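Local structure of outer surface protein (Borrelia burgdorferi, 5IZT) at residues A370-I373 with K374-L378; S240-P243 with E244-N247. The protein is of unknown molecular function but belongs to the BbCRASP-1-like family of Borrelia outer surface proteins, whose namesake binds the complement regulator factor H. All blocks are in the same frame, centred on the assembly; numbering follows the deposited sequence.

Contact 1 (A370-I373 with K374-L378); sequences AEYI and KKRYL
Ala-370 O accepts Lys-374 N at 2.9 Å, and the same i to i+4 pattern joins Glu-371 to Lys-375 and Tyr-372 to Arg-376, until at Ile-373 the helix widens: its carbonyl O takes both Tyr-377 N, at 2.9 Å, and Leu-378 N, at 3.2 Å, from opposite faces of the carbonyl plane. On the outer side, Glu-371 sends its carboxylate between two lysines. The bend at chi2 (90°) turns the acid along the helix surface, where OE2 meets Lys-375 NZ at 2.8 Å, the ammonium sitting well above the carboxylate plane; OE1 faces Lys-374 NZ in a long salt bridge of 4.0 Å. The bond from Leu-378 N, i to i+5, makes a pi-type turn within helix 366-395 of this helical, strand-free domain, with the ordinary i to i+4 bond from Tyr-377 N kept beside it. Tyr-372 and Arg-376 run side by side in the same direction, both with CG anti to the backbone N. Arg-376 NH1 thereby reaches Tyr-372 OH at 2.6 Å, the hydroxyl exactly in the guanidinium plane, although ring and guanidinium are turned 71° apart. Tyr-377 also packs on the arginine: Arg-376 CG lies 3.7 Å over the centre of the Tyr-377 ring, while Tyr-377 OH sits above one guanidinium face, toward its rim. The two tyrosines approach obliquely through their CE2 atoms, 3.8 Å apart. Inward, Ile-373 packs on Leu-353 of helix 322-359 and on Ile-269 and Leu-273 of helix 260-274, and Leu-378 rests against Leu-282 and Leu-286 of helix 280-316.

Contact 2 (S240-P243 with E244-N247); sequences SNTP and EAEN
Ser-240 touches the coming helix through OG, which lies 3.4 Å from Ala-245 CB; this hydroxyl donates to Gln-237 O, while Ser-240 O receives Arg-249 NH1 from further along the helix. Asn-241 is the centre of an inverse gamma turn, closed by a weak bond from Thr-242 N to Ser-240 O, and its amide lies alongside the carboxylate of Glu-246, the two planes 29° apart. Thr-242 supplies the central interactions. With OG1 held between its own backbone N and carbonyl carbon (chi1 62°), the hydroxyl oxygen accepts Ala-245 N at 3.3 Å and donates to Ser-240 OG at 3.0 Å, so a run of bonds leads from the helix's first turn back into the loop at Gln-237. Its carbonyl O takes Glu-246 N at 3.0 Å in a nearly straight bond (171°), and Glu-246 CG lies against the same oxygen. Pro-243, which has no N-H to offer, begins the helix, and its O accepts Asn-247 N at 3.0 Å. With OG1 taking Ala-245 N and O taking Glu-246 N, Thr-242 is an N-cap forming an ST motif, and Pro-243 follows as the first residue of helix 243-255.

Contact 2 starts a helix and contact 1 modifies one already under way: the first gives its opening N-H groups side-chain and backbone acceptors, the second widens a turn so that one carbonyl serves two donors. They follow each other in series along the chain and do not touch, their centres being 29 Å apart and their nearest atoms about 21 Å. Helix 260-274 lies between them in sequence, next after the helix begun at 240-247, and packs against Ala-370 and Ile-373 of contact 1. Contact 2 is largely at the surface, contact 1 partly buried against three helices.

Contact 1 (A370-I373 with K374-L378)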
loop_
_atom_site.group_PDB
_atom_site.type_symbol
_atom_site.label_atom_id
_atom_site.label_comp_id
_atom_site.label_asym_id
_atom_site.label_seq_id
_atom_site.Cartn_x
_atom_site.Cartn_y
_atom_site.Cartn_z
ATOM N N ALA A 370 -9.315 -14.855 14.255
ATOM C CA ALA A 370 -9.366 -13.410 14.461
ATOM C C ALA A 370 -8.473 -12.990 15.617
ATOM O O ALA A 370 -7.749 -11.999 15.526
ATOM C CB ALA A 370 -10.803 -12.946 14.708
ATOM N N GLU A 371 -8.537 -13.718 16.730
ATOM C CA GLU A 371 -7.690 -13.401 17.876
ATOM C C GLU A 371 -6.215 -13.515 17.519
ATOM O O GLU A 371 -5.405 -12.655 17.887
ATOM C CB GLU A 371 -8.035 -14.338 19.039
ATOM C CG GLU A 371 -7.187 -14.154 20.295
ATOM C CD GLU A 371 -7.772 -13.149 21.270
ATOM O OE1 GLU A 371 -8.549 -12.272 20.838
ATOM O OE2 GLU A 371 -7.450 -13.237 22.474
ATOM N N TYR A 372 -5.846 -14.591 16.827
ATOM C CA TYR A 372 -4.451 -14.804 16.438
ATOM C C TYR A 372 -3.938 -13.658 15.573
ATOM O O TYR A 372 -2.847 -13.116 15.813
ATOM C CB TYR A 372 -4.330 -16.126 15.679
ATOM C CG TYR A 372 -2.916 -16.471 15.269
ATOM C CD1 TYR A 372 -2.064 -17.110 16.167
ATOM C CD2 TYR A 372 -2.418 -16.129 14.021
ATOM C CE1 TYR A 372 -0.763 -17.431 15.817
ATOM C CE2 TYR A 372 -1.110 -16.432 13.665
ATOM C CZ TYR A 372 -0.297 -17.087 14.576
ATOM O OH TYR A 372 0.995 -17.405 14.255
ATOM N N ILE A 373 -4.721 -13.269 14.565
ATOM C CA ILE A 373 -4.322 -12.198 13.654
ATOM C C ILE A 373 -4.239 -10.871 14.388
ATOM O O ILE A 373 -3.305 -10.083 14.191
ATOM C CB ILE A 373 -5.317 -12.139 12.475
ATOM C CG1 ILE A 373 -5.121 -13.359 11.575
ATOM C CG2 ILE A 373 -5.179 -10.815 11.707
ATOM C CD1 ILE A 373 -6.240 -13.573 10.555
ATOM N N LYS A 374 -5.215 -10.602 15.253
ATOM C CA LYS A 374 -5.212 -9.349 15.990
ATOM C C LYS A 374 -3.940 -9.192 16.816
ATOM O O LYS A 374 -3.347 -8.110 16.848
ATOM C CB LYS A 374 -6.470 -9.290 16.863
ATOM C CG LYS A 374 -6.745 -7.968 17.534
ATOM C CD LYS A 374 -8.212 -7.877 17.940
ATOM C CE LYS A 374 -8.703 -9.214 18.495
ATOM N NZ LYS A 374 -10.136 -9.193 18.929
ATOM N N LYS A 375 -3.473 -10.269 17.460
ATOM C CA LYS A 375 -2.298 -10.155 18.319
ATOM C C LYS A 375 -0.970 -10.289 17.565
ATOM O O LYS A 375 0.057 -9.821 18.070
ATOM C CB LYS A 375 -2.380 -11.183 19.462
ATOM C CG LYS A 375 -3.517 -10.836 20.465
ATOM C CD LYS A 375 -3.708 -11.860 21.549
ATOM C CE LYS A 375 -4.633 -11.331 22.669
ATOM N NZ LYS A 375 -5.001 -12.403 23.629
ATOM N N ARG A 376 -0.948 -10.910 16.385
ATOM C CA ARG A 376 0.329 -11.119 15.701
ATOM C C ARG A 376 0.593 -10.100 14.602
ATOM O O ARG A 376 1.731 -9.635 14.469
ATOM C CB ARG A 376 0.430 -12.526 15.095
ATOM C CG ARG A 376 1.827 -12.783 14.515
ATOM C CD ARG A 376 2.150 -14.235 14.244
ATOM N NE ARG A 376 3.498 -14.360 13.675
ATOM C CZ ARG A 376 4.038 -15.509 13.274
ATOM N NH1 ARG A 376 3.351 -16.640 13.384
ATOM N NH2 ARG A 376 5.261 -15.532 12.763
ATOM N N TYR A 377 -0.422 -9.728 13.825
ATOM C CA TYR A 377 -0.188 -8.949 12.618
ATOM C C TYR A 377 -0.800 -7.550 12.621
ATOM O O TYR A 377 -0.266 -6.671 11.940
ATOM C CB TYR A 377 -0.707 -9.700 11.378
ATOM C CG TYR A 377 -0.107 -11.076 11.222
ATOM C CD1 TYR A 377 1.182 -11.251 10.731
ATOM C CD2 TYR A 377 -0.861 -12.217 11.527
ATOM C CE1 TYR A 377 1.734 -12.544 10.584
ATOM C CE2 TYR A 377 -0.326 -13.490 11.383
ATOM C CZ TYR A 377 0.959 -13.646 10.907
ATOM O OH TYR A 377 1.467 -14.915 10.772
ATOM N N LEU A 378 -1.910 -7.312 13.329
ATOM C CA LEU A 378 -2.659 -6.073 13.092
ATOM C C LEU A 378 -1.828 -4.835 13.419
ATOM O O LEU A 378 -1.791 -3.873 12.643
ATOM C CB LEU A 378 -3.961 -6.081 13.902
ATOM C CG LEU A 378 -4.823 -4.818 13.808
ATOM C CD1 LEU A 378 -5.248 -4.504 12.354
ATOM C CD2 LEU A 378 -6.037 -4.942 14.729
#

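Contact 2 (S240-P243 with E244-N247)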
loop_
_atom_site.group_PDB
_atom_site.type_symbol
_atom_site.label_atom_id
_atom_site.label_comp_id
_atom_site.label_asym_id
_atom_site.label_seq_id
_atom_site.Cartn_x
_atom_site.Cartn_y
_atom_site.Cartn_z
ATOM N N SER A 240 -18.722 -2.335 -4.932
ATOM C CA SER A 240 -19.760 -2.007 -5.889
ATOM C C SER A 240 -19.231 -2.059 -7.322
ATOM O O SER A 240 -18.026 -1.987 -7.588
ATOM C CB SER A 240 -20.356 -0.622 -5.596
ATOM O OG SER A 240 -19.349 0.374 -5.700
ATOM N N ASN A 241 -20.172 -2.183 -8.254
ATOM C CA ASN A 241 -19.868 -2.142 -9.681
ATOM C C ASN A 241 -19.907 -0.689 -10.153
ATOM O O ASN A 241 -20.790 -0.256 -10.890
ATOM C CB ASN A 241 -20.852 -3.009 -10.458
ATOM C CG ASN A 241 -20.521 -3.077 -11.932
ATOM O OD1 ASN A 241 -19.388 -2.811 -12.337
ATOM N ND2 ASN A 241 -21.509 -3.437 -12.746
ATOM N N THR A 242 -18.926 0.069 -9.685
ATOM C CA THR A 242 -18.723 1.453 -10.078
ATOM C C THR A 242 -17.251 1.653 -10.387
ATOM O O THR A 242 -16.393 0.978 -9.806
ATOM C CB THR A 242 -19.142 2.435 -8.973
ATOM O OG1 THR A 242 -18.332 2.206 -7.812
ATOM C CG2 THR A 242 -20.603 2.250 -8.594
ATOM N N PRO A 243 -16.928 2.556 -11.314
ATOM C CA PRO A 243 -15.513 2.819 -11.614
ATOM C C PRO A 243 -14.713 3.292 -10.410
ATOM O O PRO A 243 -13.525 2.956 -10.302
ATOM C CB PRO A 243 -15.584 3.882 -12.715
ATOM C CG PRO A 243 -16.940 3.699 -13.340
ATOM C CD PRO A 243 -17.840 3.295 -12.205
ATOM N N GLU A 244 -15.323 4.058 -9.495
ATOM C CA GLU A 244 -14.601 4.482 -8.298
ATOM C C GLU A 244 -14.201 3.289 -7.438
ATOM O O GLU A 244 -13.079 3.234 -6.925
ATOM C CB GLU A 244 -15.438 5.470 -7.479
ATOM C CG GLU A 244 -15.662 6.805 -8.143
ATOM C CD GLU A 244 -16.606 7.662 -7.330
ATOM O OE1 GLU A 244 -17.825 7.379 -7.343
ATOM O OE2 GLU A 244 -16.126 8.592 -6.647
ATOM N N ALA A 245 -15.102 2.313 -7.261
ATOM C CA ALA A 245 -14.757 1.180 -6.418
ATOM C C ALA A 245 -13.765 0.257 -7.115
ATOM O O ALA A 245 -12.893 -0.320 -6.456
ATOM C CB ALA A 245 -16.011 0.409 -5.987
ATOM N N GLU A 246 -13.904 0.057 -8.430
ATOM C CA GLU A 246 -12.901 -0.748 -9.129
ATOM C C GLU A 246 -11.511 -0.141 -8.958
ATOM O O GLU A 246 -10.532 -0.853 -8.697
ATOM C CB GLU A 246 -13.251 -0.864 -10.613
ATOM C CG GLU A 246 -14.578 -1.553 -10.886
ATOM C CD GLU A 246 -15.111 -1.297 -12.295
ATOM O OE1 GLU A 246 -14.440 -0.579 -13.068
ATOM O OE2 GLU A 246 -16.212 -1.802 -12.620
ATOM N N ASN A 247 -11.419 1.181 -9.078
ATOM C CA ASN A 247 -10.133 1.861 -8.918
ATOM C C ASN A 247 -9.538 1.605 -7.537
ATOM O O ASN A 247 -8.333 1.342 -7.404
ATOM C CB ASN A 247 -10.320 3.359 -9.149
ATOM C CG ASN A 247 -9.004 4.120 -9.131
ATOM O OD1 ASN A 247 -8.199 3.994 -10.052
ATOM N ND2 ASN A 247 -8.778 4.898 -8.086
#